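Local coordinates for protein putative modulator of DNA gyrase (PDB 1VPB) that probably acts as a metallopeptidase of the PmbA/TldD family, although it was named a putative modulator of DNA gyrase, at residues A22-D27 with T92-G97; L69-D74 with G78-N83; S265-S270 with S277-K282; E317-F322 with P344-S349. All coordinates share one frame; numbering follows the deposited sequence.

Interaction 1 (A22-D27 with T92-G97); sequences AQWAMD and TFIKNG
Ile94 lays its CD1 methyl into the angle between Ala25 and Trp24, and this single methyl makes every close approach across the contact. The areas buried reflect that: 50 Å² on Ile94, 25 Å² on Ala25 and 15 Å² on Trp24. Ile94 CD1 is 4.1 Å from Ala25 CB, so methyl meets methyl at the full van der Waals separation. The second approach, from Ile94 CD1 to Trp24 CZ3, is 4.3 Å; it reaches the six-membered part of the indole obliquely. The torsions of Ile94 account for the reach: CG1 lies beside the backbone N (chi1 -67°), and chi2 then runs out nearly straight, so that CD1 is carried to the far end of the side chain. For Trp24, a first torsion of 169° sets CG anti to the backbone N and swings the indole across to helix 87-101, where it also touches Leu90 and Glu91 and makes a cation-pi contact with Arg87. Ala25 CA and Ile94 CA, the nearest such pair across the segments, are 8.1 Å apart, a gap bridged by the Ile94 side chain meeting Ala25 CB. Both segments are regular helix, as the 3.0 Å bonds from Met26 N to Ala22 O and from Gly97 N to Phe93 O attest. Together helices 16-31 and 87-101 form a helical layer over the long antiparallel sheet, a two-layer alpha/beta arrangement: Ala22 and Met26 face strands 36-52 and 159-177, while Phe93 rests on Ile80 and Thr82 of strand 76-82 and also packs on Ser63 of the second subunit.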
loop_
_atom_site.group_PDB
_atom_site.type_symbol
_atom_site.label_atom_id
_atom_site.label_comp_id
_atom_site.label_asym_id
_atom_site.label_seq_id
_atom_site.Cartn_x
_atom_site.Cartn_y
_atom_site.Cartn_z
ATOM N N ALA A 22 -12.669 -0.107 27.481
ATOM C CA ALA A 22 -13.601 -0.218 26.335
ATOM C C ALA A 22 -15.036 -0.000 26.746
ATOM O O ALA A 22 -15.803 0.665 26.035
ATOM C CB ALA A 22 -13.457 -1.532 25.655
ATOM N N GLN A 23 -15.416 -0.505 27.924
ATOM C CA GLN A 23 -16.760 -0.391 28.416
ATOM C C GLN A 23 -17.039 1.075 28.772
ATOM O O GLN A 23 -18.145 1.568 28.533
ATOM C CB GLN A 23 -16.951 -1.310 29.641
ATOM C CG GLN A 23 -17.050 -2.810 29.287
ATOM C CD GLN A 23 -16.699 -3.716 30.494
ATOM O OE1 GLN A 23 -16.740 -3.261 31.664
ATOM N NE2 GLN A 23 -16.319 -4.964 30.204
ATOM N N TRP A 24 -16.038 1.749 29.317
ATOM C CA TRP A 24 -16.148 3.180 29.665
ATOM C C TRP A 24 -16.371 3.998 28.380
ATOM O O TRP A 24 -17.286 4.826 28.325
ATOM C CB TRP A 24 -14.900 3.646 30.376
ATOM C CG TRP A 24 -14.888 5.147 30.498
ATOM C CD1 TRP A 24 -15.426 5.888 31.500
ATOM C CD2 TRP A 24 -14.377 6.075 29.535
ATOM N NE1 TRP A 24 -15.276 7.227 31.231
ATOM C CE2 TRP A 24 -14.608 7.370 30.041
ATOM C CE3 TRP A 24 -13.690 5.939 28.327
ATOM C CZ2 TRP A 24 -14.228 8.521 29.351
ATOM C CZ3 TRP A 24 -13.302 7.077 27.650
ATOM C CH2 TRP A 24 -13.581 8.357 28.158
ATOM N N ALA A 25 -15.636 3.665 27.320
ATOM C CA ALA A 25 -15.751 4.384 26.044
ATOM C C ALA A 25 -17.119 4.190 25.430
ATOM O O ALA A 25 -17.697 5.149 24.918
ATOM C CB ALA A 25 -14.652 3.991 25.067
ATOM N N MET A 26 -17.649 2.951 25.484
ATOM C CA MET A 26 -19.003 2.681 25.000
ATOM C C MET A 26 -20.011 3.566 25.741
ATOM O O MET A 26 -20.880 4.230 25.159
ATOM C CB MET A 26 -19.325 1.195 25.197
ATOM C CG MET A 26 -20.733 0.855 24.920
ATOM S SD MET A 26 -21.162 1.044 23.186
ATOM C CE MET A 26 -20.532 -0.528 22.668
ATOM N N ASP A 27 -19.934 3.510 27.071
ATOM C CA ASP A 27 -20.865 4.244 27.920
ATOM C C ASP A 27 -20.768 5.747 27.631
ATOM O O ASP A 27 -21.807 6.411 27.537
ATOM C CB ASP A 27 -20.590 3.905 29.389
ATOM C CG ASP A 27 -21.414 4.727 30.335
ATOM O OD1 ASP A 27 -22.618 4.406 30.464
ATOM O OD2 ASP A 27 -20.930 5.695 30.965
ATOM N N THR A 92 -12.628 14.116 24.886
ATOM C CA THR A 92 -12.617 15.113 23.817
ATOM C C THR A 92 -12.686 14.476 22.445
ATOM O O THR A 92 -13.442 14.965 21.598
ATOM C CB THR A 92 -11.333 15.931 23.922
ATOM O OG1 THR A 92 -11.403 16.646 25.150
ATOM C CG2 THR A 92 -11.251 17.013 22.823
ATOM N N PHE A 93 -11.884 13.431 22.223
ATOM C CA PHE A 93 -11.833 12.786 20.938
ATOM C C PHE A 93 -13.193 12.194 20.564
ATOM O O PHE A 93 -13.655 12.307 19.414
ATOM C CB PHE A 93 -10.763 11.676 20.946
ATOM C CG PHE A 93 -10.537 11.044 19.598
ATOM C CD1 PHE A 93 -10.037 11.777 18.529
ATOM C CD2 PHE A 93 -10.858 9.756 19.405
ATOM C CE1 PHE A 93 -9.888 11.197 17.297
ATOM C CE2 PHE A 93 -10.665 9.156 18.188
ATOM C CZ PHE A 93 -10.165 9.846 17.167
ATOM N N ILE A 94 -13.804 11.480 21.515
ATOM C CA ILE A 94 -15.119 10.854 21.257
ATOM C C ILE A 94 -16.183 11.923 21.042
ATOM O O ILE A 94 -16.950 11.839 20.117
ATOM C CB ILE A 94 -15.509 9.908 22.421
ATOM C CG1 ILE A 94 -14.523 8.725 22.408
ATOM C CG2 ILE A 94 -16.884 9.369 22.251
ATOM C CD1 ILE A 94 -14.617 7.849 23.663
ATOM N N LYS A 95 -16.226 12.933 21.906
ATOM C CA LYS A 95 -17.275 13.951 21.738
ATOM C C LYS A 95 -17.123 14.664 20.415
ATOM O O LYS A 95 -18.139 14.963 19.741
ATOM C CB LYS A 95 -17.252 14.910 22.932
ATOM C CG LYS A 95 -18.374 15.957 22.927
ATOM C CD LYS A 95 -19.814 15.330 22.901
ATOM C CE LYS A 95 -20.861 16.312 23.472
ATOM N NZ LYS A 95 -20.731 17.634 22.774
ATOM N N ASN A 96 -15.892 14.978 20.031
ATOM C CA ASN A 96 -15.651 15.621 18.748
ATOM C C ASN A 96 -16.070 14.728 17.602
ATOM O O ASN A 96 -16.642 15.226 16.664
ATOM C CB ASN A 96 -14.202 16.040 18.604
ATOM C CG ASN A 96 -13.878 17.241 19.481
ATOM O OD1 ASN A 96 -14.792 17.915 20.028
ATOM N ND2 ASN A 96 -12.588 17.547 19.611
ATOM N N GLY A 97 -15.830 13.410 17.703
ATOM C CA GLY A 97 -16.275 12.468 16.707
ATOM C C GLY A 97 -17.795 12.417 16.545
ATOM O O GLY A 97 -18.317 12.419 15.422
#

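Interaction 2 (L69-D74 with G78-N83); sequences LSLYVD and GSISTN
Leu69 and Ile80 exchange a reciprocal pair of backbone hydrogen bonds, from Leu69 N to Ile80 O at 2.8 Å and from Ile80 N to Leu69 O at 3.1 Å. Leu71 and Gly78 form the next hydrogen-bonded pair, with Leu71 N to Gly78 O at 2.8 Å and Gly78 N to Leu71 O at 3.0 Å. Between them Ser70 and Ser79 make a non-hydrogen-bonded pair, supplemented by CA-H...O contacts to Gly78 O and Leu69 O. This is the ladder of an antiparallel beta hairpin, strands 58-73 and 76-82; the directions of the short segments 69-73 and 78-82 differ by 147°. Strand 76-82 is outermost in its own chain's sheet, yet Ser79 to Thr82 pair in parallel with a strand of the second subunit, so the sheet continues across the interface. Apolar packing occupies the face bearing Leu69, Leu71 and Ile80. Ile80 has CG1 between its backbone N and carbonyl carbon (chi1 67°), which brings CG1 to 4.0 Å from Leu69 CB, while Ile80 CD1 meets Leu71 CD1 at 3.9 Å with the two side chains roughly at right angles. On the face of the serines, one water sits 2.7 Å from both Ser70 OG and Ser79 OG, bridging the two hydroxyls.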
loop_
_atom_site.group_PDB
_atom_site.type_symbol
_atom_site.label_atom_id
_atom_site.label_comp_id
_atom_site.label_asym_id
_atom_site.label_seq_id
_atom_site.Cartn_x
_atom_site.Cartn_y
_atom_site.Cartn_z
ATOM N N LEU A 69 -14.069 3.292 17.251
ATOM C CA LEU A 69 -15.517 3.317 17.523
ATOM C C LEU A 69 -16.278 3.599 16.252
ATOM O O LEU A 69 -15.814 4.359 15.400
ATOM C CB LEU A 69 -15.852 4.437 18.531
ATOM C CG LEU A 69 -15.375 4.293 19.973
ATOM C CD1 LEU A 69 -13.983 4.826 20.107
ATOM C CD2 LEU A 69 -16.246 5.017 20.916
ATOM N N SER A 70 -17.472 3.000 16.130
ATOM C CA SER A 70 -18.428 3.303 15.076
ATOM C C SER A 70 -19.522 4.042 15.840
ATOM O O SER A 70 -20.021 3.561 16.843
ATOM C CB SER A 70 -19.044 2.091 14.450
ATOM O OG SER A 70 -18.055 1.303 13.765
ATOM N N LEU A 71 -19.828 5.242 15.369
ATOM C CA LEU A 71 -20.754 6.146 16.034
ATOM C C LEU A 71 -22.050 6.349 15.238
ATOM O O LEU A 71 -22.041 6.690 14.083
ATOM C CB LEU A 71 -20.072 7.512 16.240
ATOM C CG LEU A 71 -18.664 7.541 16.853
ATOM C CD1 LEU A 71 -18.166 8.957 16.808
ATOM C CD2 LEU A 71 -18.700 7.040 18.254
ATOM N N TYR A 72 -23.212 6.003 15.855
ATOM C CA TYR A 72 -24.538 6.130 15.254
ATOM C C TYR A 72 -25.226 7.325 15.954
ATOM O O TYR A 72 -25.551 7.253 17.152
ATOM C CB TYR A 72 -25.354 4.860 15.472
ATOM C CG TYR A 72 -24.792 3.651 14.744
ATOM C CD1 TYR A 72 -23.676 3.013 15.244
ATOM C CD2 TYR A 72 -25.390 3.165 13.583
ATOM C CE1 TYR A 72 -23.130 1.878 14.569
ATOM C CE2 TYR A 72 -24.878 2.086 12.909
ATOM C CZ TYR A 72 -23.736 1.442 13.419
ATOM O OH TYR A 72 -23.251 0.328 12.715
ATOM N N VAL A 73 -25.272 8.424 15.254
ATOM C CA VAL A 73 -25.593 9.732 15.838
ATOM C C VAL A 73 -26.669 10.372 14.992
ATOM O O VAL A 73 -26.477 10.898 13.854
ATOM C CB VAL A 73 -24.369 10.697 15.872
ATOM C CG1 VAL A 73 -24.778 12.036 16.528
ATOM C CG2 VAL A 73 -23.165 10.066 16.543
ATOM N N ASP A 74 -27.882 10.348 15.517
ATOM C CA ASP A 74 -28.936 11.022 14.780
ATOM C C ASP A 74 -29.145 10.604 13.366
ATOM O O ASP A 74 -29.449 11.403 12.480
ATOM C CB ASP A 74 -28.809 12.561 14.935
ATOM C CG ASP A 74 -28.854 13.033 16.368
ATOM O OD1 ASP A 74 -29.029 12.241 17.378
ATOM O OD2 ASP A 74 -28.610 14.252 16.606
ATOM N N GLY A 78 -20.398 7.442 11.650
ATOM C CA GLY A 78 -19.019 7.950 11.639
ATOM C C GLY A 78 -18.077 6.946 12.254
ATOM O O GLY A 78 -18.430 6.212 13.133
ATOM N N SER A 79 -16.815 7.014 11.828
ATOM C CA SER A 79 -15.763 6.151 12.347
ATOM C C SER A 79 -14.581 6.913 12.889
ATOM O O SER A 79 -14.073 7.856 12.229
ATOM C CB SER A 79 -15.282 5.238 11.187
ATOM O OG SER A 79 -16.370 4.529 10.614
ATOM N N ILE A 80 -14.174 6.605 14.117
ATOM C CA ILE A 80 -13.018 7.220 14.696
ATOM C C ILE A 80 -12.074 6.156 15.299
ATOM O O ILE A 80 -12.495 5.053 15.672
ATOM C CB ILE A 80 -13.363 8.227 15.759
ATOM C CG1 ILE A 80 -13.992 7.612 17.005
ATOM C CG2 ILE A 80 -14.369 9.316 15.204
ATOM C CD1 ILE A 80 -14.452 8.610 18.029
ATOM N N SER A 81 -10.807 6.497 15.421
ATOM C CA SER A 81 -9.865 5.537 15.985
ATOM C C SER A 81 -8.693 6.272 16.588
ATOM O O SER A 81 -8.250 7.295 16.042
ATOM C CB SER A 81 -9.418 4.604 14.869
ATOM O OG SER A 81 -8.528 5.281 13.994
ATOM N N THR A 82 -8.225 5.787 17.748
ATOM C CA THR A 82 -7.158 6.412 18.462
ATOM C C THR A 82 -6.332 5.423 19.249
ATOM O O THR A 82 -6.814 4.335 19.653
ATOM C CB THR A 82 -7.742 7.437 19.411
ATOM O OG1 THR A 82 -6.713 8.142 20.062
ATOM C CG2 THR A 82 -8.655 6.795 20.482
ATOM N N ASN A 83 -5.074 5.797 19.449
ATOM C CA ASN A 83 -4.262 5.021 20.356
ATOM C C ASN A 83 -3.828 5.842 21.520
ATOM O O ASN A 83 -2.887 5.459 22.208
ATOM C CB ASN A 83 -3.097 4.383 19.630
ATOM C CG ASN A 83 -2.174 5.388 18.960
ATOM O OD1 ASN A 83 -2.031 6.524 19.419
ATOM N ND2 ASN A 83 -1.452 4.923 17.922
HETATM O O HOH W 1 -16.148 2.240 12.085
#

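Interaction 3 (S265-S270 with S277-K282); sequences SALNGS and SFLLNK
Ala266 CB is the apolar centre, packed against both the Phe278 ring and Leu279. It stands over one face of Phe278 in a CH-pi contact, 4.1 Å from the ring centroid and 22° off the normal, displaced toward the rim so that CE1 is the nearest ring carbon. Leu279 comes at the same methyl through CG and CD1, each 3.8 Å from Ala266 CB. Further out, Leu267 CD2 and Leu279 CD1 touch at 3.6 Å, a snug methyl-to-methyl approach between side chains inclined to one another. The polar edge belongs to Ser277. With OG anti to the backbone N (chi1 166°), the hydroxyl turns to Ala266 and Ser277 OG donates to Ala266 O at 2.6 Å, in the carbonyl plane and on a lone pair, the C=O...OG angle being 123°. Ser277 OG also accepts from Leu279 N at 3.1 Å, an ST turn, so the hydroxyl is donor in one bond and acceptor in the other. Were Ser277 replaced by an alanine, Ala266 O would probably lose this donor and Leu279 N its side-chain acceptor, weakening the tie between the two turns. Each side is a type I turn, Ser265 to Asn268 and Ser277 to Leu280. The first links helices 256-265 and 269-273, and the second lies in the loop between helix 269-273 and strand 294-296. Around them, Phe278 packs on Leu416 and Ile417 of helix 416-421, Leu267 lies on Tyr330 and Phe331, and Ser277 touches Ala271 and Leu272 of helix 269-273.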
loop_
_atom_site.group_PDB
_atom_site.type_symbol
_atom_site.label_atom_id
_atom_site.label_comp_id
_atom_site.label_asym_id
_atom_site.label_seq_id
_atom_site.Cartn_x
_atom_site.Cartn_y
_atom_site.Cartn_z
ATOM N N SER A 265 -15.066 -12.148 -4.750
ATOM C CA SER A 265 -15.332 -10.696 -4.704
ATOM C C SER A 265 -16.721 -10.371 -5.224
ATOM O O SER A 265 -17.420 -9.512 -4.682
ATOM C CB SER A 265 -14.277 -9.939 -5.496
ATOM O OG SER A 265 -12.986 -10.074 -4.939
ATOM N N ALA A 266 -17.148 -11.091 -6.256
ATOM C CA ALA A 266 -18.435 -10.893 -6.880
ATOM C C ALA A 266 -19.599 -11.270 -5.983
ATOM O O ALA A 266 -20.747 -10.952 -6.248
ATOM C CB ALA A 266 -18.500 -11.639 -8.193
ATOM N N LEU A 267 -19.322 -12.035 -4.925
ATOM C CA LEU A 267 -20.338 -12.384 -3.995
ATOM C C LEU A 267 -20.540 -11.372 -2.878
ATOM O O LEU A 267 -21.383 -11.560 -2.003
ATOM C CB LEU A 267 -19.984 -13.752 -3.405
ATOM C CG LEU A 267 -19.861 -14.915 -4.390
ATOM C CD1 LEU A 267 -19.509 -16.170 -3.548
ATOM C CD2 LEU A 267 -21.124 -15.078 -5.119
ATOM N N ASN A 268 -19.738 -10.342 -2.879
ATOM C CA ASN A 268 -19.829 -9.342 -1.807
ATOM C C ASN A 268 -21.074 -8.476 -1.961
ATOM O O ASN A 268 -21.356 -7.956 -3.057
ATOM C CB ASN A 268 -18.627 -8.444 -1.831
ATOM C CG ASN A 268 -17.405 -9.074 -1.209
ATOM O OD1 ASN A 268 -17.516 -9.839 -0.211
ATOM N ND2 ASN A 268 -16.204 -8.736 -1.754
ATOM N N GLY A 269 -21.733 -8.236 -0.849
ATOM C CA GLY A 269 -22.998 -7.491 -0.825
ATOM C C GLY A 269 -22.817 -6.102 -1.423
ATOM O O GLY A 269 -23.731 -5.600 -2.120
ATOM N N SER A 270 -21.672 -5.492 -1.192
ATOM C CA SER A 270 -21.482 -4.085 -1.697
ATOM C C SER A 270 -21.341 -4.075 -3.210
ATOM O O SER A 270 -21.890 -3.214 -3.900
ATOM C CB SER A 270 -20.269 -3.480 -1.050
ATOM O OG SER A 270 -19.144 -4.264 -1.369
ATOM N N SER A 277 -21.210 -6.632 -10.184
ATOM C CA SER A 277 -20.910 -8.030 -9.927
ATOM C C SER A 277 -21.445 -8.880 -11.011
ATOM O O SER A 277 -22.645 -8.881 -11.303
ATOM C CB SER A 277 -21.478 -8.487 -8.584
ATOM O OG SER A 277 -21.448 -9.922 -8.543
ATOM N N PHE A 278 -20.562 -9.638 -11.645
ATOM C CA PHE A 278 -20.999 -10.552 -12.705
ATOM C C PHE A 278 -21.758 -11.779 -12.189
ATOM O O PHE A 278 -22.221 -12.616 -12.989
ATOM C CB PHE A 278 -19.811 -10.993 -13.563
ATOM C CG PHE A 278 -18.729 -11.766 -12.824
ATOM C CD1 PHE A 278 -17.663 -11.107 -12.224
ATOM C CD2 PHE A 278 -18.744 -13.179 -12.770
ATOM C CE1 PHE A 278 -16.636 -11.807 -11.558
ATOM C CE2 PHE A 278 -17.728 -13.873 -12.063
ATOM C CZ PHE A 278 -16.686 -13.200 -11.487
ATOM N N LEU A 279 -21.825 -11.910 -10.859
ATOM C CA LEU A 279 -22.645 -12.934 -10.232
ATOM C C LEU A 279 -23.995 -12.434 -9.698
ATOM O O LEU A 279 -24.742 -13.178 -9.094
ATOM C CB LEU A 279 -21.845 -13.621 -9.120
ATOM C CG LEU A 279 -20.608 -14.365 -9.684
ATOM C CD1 LEU A 279 -19.934 -15.122 -8.544
ATOM C CD2 LEU A 279 -21.001 -15.304 -10.748
ATOM N N LEU A 280 -24.350 -11.189 -10.017
ATOM C CA LEU A 280 -25.644 -10.663 -9.620
ATOM C C LEU A 280 -26.670 -11.516 -10.335
ATOM O O LEU A 280 -26.462 -11.889 -11.505
ATOM C CB LEU A 280 -25.762 -9.217 -10.088
ATOM C CG LEU A 280 -27.041 -8.469 -9.732
ATOM C CD1 LEU A 280 -27.106 -8.156 -8.252
ATOM C CD2 LEU A 280 -27.072 -7.198 -10.601
ATOM N N ASN A 281 -27.754 -11.846 -9.640
ATOM C CA ASN A 281 -28.860 -12.640 -10.211
ATOM C C ASN A 281 -28.499 -14.080 -10.590
ATOM O O ASN A 281 -29.141 -14.689 -11.434
ATOM C CB ASN A 281 -29.479 -11.954 -11.452
ATOM C CG ASN A 281 -30.089 -10.602 -11.135
ATOM O OD1 ASN A 281 -30.550 -10.338 -10.001
ATOM N ND2 ASN A 281 -30.079 -9.719 -12.133
ATOM N N LYS A 282 -27.445 -14.613 -10.003
ATOM C CA LYS A 282 -27.051 -16.000 -10.286
ATOM C C LYS A 282 -27.286 -16.922 -9.089
ATOM O O LYS A 282 -26.960 -18.115 -9.160
ATOM C CB LYS A 282 -25.592 -16.042 -10.652
ATOM C CG LYS A 282 -25.152 -15.182 -11.844
ATOM C CD LYS A 282 -25.846 -15.456 -13.095
ATOM C CE LYS A 282 -25.230 -14.577 -14.187
ATOM N NZ LYS A 282 -26.230 -14.287 -15.229
#

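Interaction 4 (E317-F322 with P344-S349); sequences ERRSIF and PTISGS
Arg319, Thr345 and Ile346 bury most of the surface here, and the guanidinium of Arg319 is where they meet. Thr345 CB sits over one face of that flat group, offset toward the rim, with NH2 of Arg319 the nearest atom at 3.8 Å. Glu317 OE1 lies over the opposite face, while Glu317 OE2 is 3.9 Å from Arg319 NH2, a long salt bridge in which the charges attract although no N-H points at the oxygen. Ile346 adds its CG2 methyl, 3.7 Å from Arg319 NH1. An extended chain from CG to NE carries the group across from the strand, and a water at its edge completes the link, accepting from Arg319 NH1 at 2.9 Å and donating to Thr345 O at 3.0 Å. Thr345 OG1 is hydrogen-bonded to Tyr330 O and Ile332 N. A leucine in place of Arg319 would probably lose the flat group that Thr345 CB packs on, the water's donor on this side and the nearby positive charge for Glu317. Arg319 is backbone-bonded to Asp296 within a small mixed sheet, and just beyond it Ile321 and Phe322 both face Leu294 in a classic beta bulge. The contact is thus a strand-to-loop packing in the C-terminal metallopeptidase domain, an arginine of strand 319-323 laid flat on the loop between helix 334-340 and strand 352-354.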
loop_
_atom_site.group_PDB
_atom_site.type_symbol
_atom_site.label_atom_id
_atom_site.label_comp_id
_atom_site.label_asym_id
_atom_site.label_seq_id
_atom_site.Cartn_x
_atom_site.Cartn_y
_atom_site.Cartn_z
ATOM N N GLU A 317 -21.413 -19.212 10.380
ATOM C CA GLU A 317 -22.052 -20.498 10.171
ATOM C C GLU A 317 -21.336 -21.131 8.999
ATOM O O GLU A 317 -20.943 -20.467 8.036
ATOM C CB GLU A 317 -23.509 -20.295 9.701
ATOM C CG GLU A 317 -24.371 -19.567 10.689
ATOM C CD GLU A 317 -25.780 -19.374 10.135
ATOM O OE1 GLU A 317 -26.229 -20.130 9.241
ATOM O OE2 GLU A 317 -26.415 -18.425 10.564
ATOM N N ARG A 318 -21.261 -22.467 9.026
ATOM C CA ARG A 318 -20.941 -23.201 7.806
ATOM C C ARG A 318 -21.922 -22.929 6.716
ATOM O O ARG A 318 -23.134 -22.935 6.960
ATOM C CB ARG A 318 -20.937 -24.698 8.104
ATOM C CG ARG A 318 -19.841 -25.124 8.992
ATOM C CD ARG A 318 -19.567 -26.705 9.021
ATOM N NE ARG A 318 -19.791 -27.259 7.680
ATOM C CZ ARG A 318 -19.077 -28.171 7.054
ATOM N NH1 ARG A 318 -18.001 -28.730 7.610
ATOM N NH2 ARG A 318 -19.433 -28.510 5.819
ATOM N N ARG A 319 -21.429 -22.677 5.499
ATOM C CA ARG A 319 -22.296 -22.472 4.356
ATOM C C ARG A 319 -21.721 -23.135 3.104
ATOM O O ARG A 319 -20.520 -23.156 2.886
ATOM C CB ARG A 319 -22.425 -20.984 4.015
ATOM C CG ARG A 319 -23.403 -20.217 4.915
ATOM C CD ARG A 319 -23.696 -18.798 4.451
ATOM N NE ARG A 319 -24.684 -18.148 5.298
ATOM C CZ ARG A 319 -24.420 -17.522 6.449
ATOM N NH1 ARG A 319 -23.182 -17.443 6.912
ATOM N NH2 ARG A 319 -25.406 -16.976 7.137
ATOM N N SER A 320 -22.637 -23.613 2.285
ATOM C CA SER A 320 -22.368 -24.011 0.933
ATOM C C SER A 320 -22.252 -22.727 0.095
ATOM O O SER A 320 -23.190 -21.954 0.011
ATOM C CB SER A 320 -23.534 -24.823 0.387
ATOM O OG SER A 320 -23.292 -25.110 -0.963
ATOM N N ILE A 321 -21.104 -22.546 -0.537
ATOM C CA ILE A 321 -20.944 -21.464 -1.518
ATOM C C ILE A 321 -21.297 -21.986 -2.893
ATOM O O ILE A 321 -22.230 -21.450 -3.531
ATOM C CB ILE A 321 -19.539 -20.879 -1.483
ATOM C CG1 ILE A 321 -19.315 -20.226 -0.116
ATOM C CG2 ILE A 321 -19.369 -19.847 -2.627
ATOM C CD1 ILE A 321 -17.913 -19.861 0.172
ATOM N N PHE A 322 -20.611 -23.053 -3.319
ATOM C CA PHE A 322 -21.012 -23.798 -4.514
ATOM C C PHE A 322 -21.212 -25.265 -4.133
ATOM O O PHE A 322 -20.359 -25.845 -3.431
ATOM C CB PHE A 322 -19.914 -23.750 -5.569
ATOM C CG PHE A 322 -19.775 -22.431 -6.243
ATOM C CD1 PHE A 322 -20.580 -22.122 -7.317
ATOM C CD2 PHE A 322 -18.798 -21.529 -5.841
ATOM C CE1 PHE A 322 -20.445 -20.913 -7.974
ATOM C CE2 PHE A 322 -18.691 -20.292 -6.457
ATOM C CZ PHE A 322 -19.520 -19.997 -7.533
ATOM N N PRO A 344 -29.625 -10.542 5.309
ATOM C CA PRO A 344 -28.193 -10.557 5.499
ATOM C C PRO A 344 -27.738 -11.988 5.768
ATOM O O PRO A 344 -28.515 -12.812 6.267
ATOM C CB PRO A 344 -27.986 -9.693 6.767
ATOM C CG PRO A 344 -29.279 -9.801 7.499
ATOM C CD PRO A 344 -30.337 -10.041 6.495
ATOM N N THR A 345 -26.466 -12.249 5.487
ATOM C CA THR A 345 -25.819 -13.523 5.762
ATOM C C THR A 345 -24.645 -13.404 6.718
ATOM O O THR A 345 -24.776 -13.626 7.935
ATOM C CB THR A 345 -25.469 -14.271 4.410
ATOM O OG1 THR A 345 -24.620 -13.457 3.551
ATOM C CG2 THR A 345 -26.684 -14.532 3.632
ATOM N N ILE A 346 -23.499 -13.015 6.188
ATOM C CA ILE A 346 -22.336 -12.693 6.947
ATOM C C ILE A 346 -21.541 -11.765 6.033
ATOM O O ILE A 346 -21.658 -11.860 4.823
ATOM C CB ILE A 346 -21.531 -13.977 7.345
ATOM C CG1 ILE A 346 -20.441 -13.684 8.418
ATOM C CG2 ILE A 346 -20.931 -14.641 6.142
ATOM C CD1 ILE A 346 -20.958 -13.558 9.789
ATOM N N SER A 347 -20.710 -10.931 6.615
ATOM C CA SER A 347 -19.989 -9.888 5.848
ATOM C C SER A 347 -18.942 -10.436 4.896
ATOM O O SER A 347 -18.581 -9.825 3.873
ATOM C CB SER A 347 -19.364 -8.900 6.802
ATOM O OG SER A 347 -18.397 -9.531 7.585
ATOM N N GLY A 348 -18.435 -11.627 5.184
ATOM C CA GLY A 348 -17.445 -12.247 4.290
ATOM C C GLY A 348 -17.137 -13.677 4.730
ATOM O O GLY A 348 -17.518 -14.105 5.847
ATOM N N SER A 349 -16.482 -14.398 3.843
ATOM C CA SER A 349 -16.036 -15.765 4.161
ATOM C C SER A 349 -14.940 -15.785 5.194
ATOM O O SER A 349 -14.330 -14.756 5.485
ATOM C CB SER A 349 -15.541 -16.460 2.886
ATOM O OG SER A 349 -14.463 -15.765 2.297
HETATM O O HOH W 2 -23.798 -16.014 9.404
#

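In the fold
From the N terminus, interaction 1 closes a loop of 64 residues when helix 87-101 returns beside helix 16-31, joining the two helices. Interaction 2, a tight hairpin closure nested inside that loop, joins strands 58-73 and 76-82 of the large antiparallel sheet; the two contacts touch, their centres about 8 Å apart, and both reach the second subunit. Interactions 3 and 4 follow in series within the C-terminal domain: 265-270 with 277-282 closes a short helical excursion, and 317-322 with 344-349 joins a strand to a later loop. These two also touch, with centres about 13 Å apart. Interactions 2 and 4 remain separate, their nearest atoms about 12 Å apart. No pair crosses along the chain.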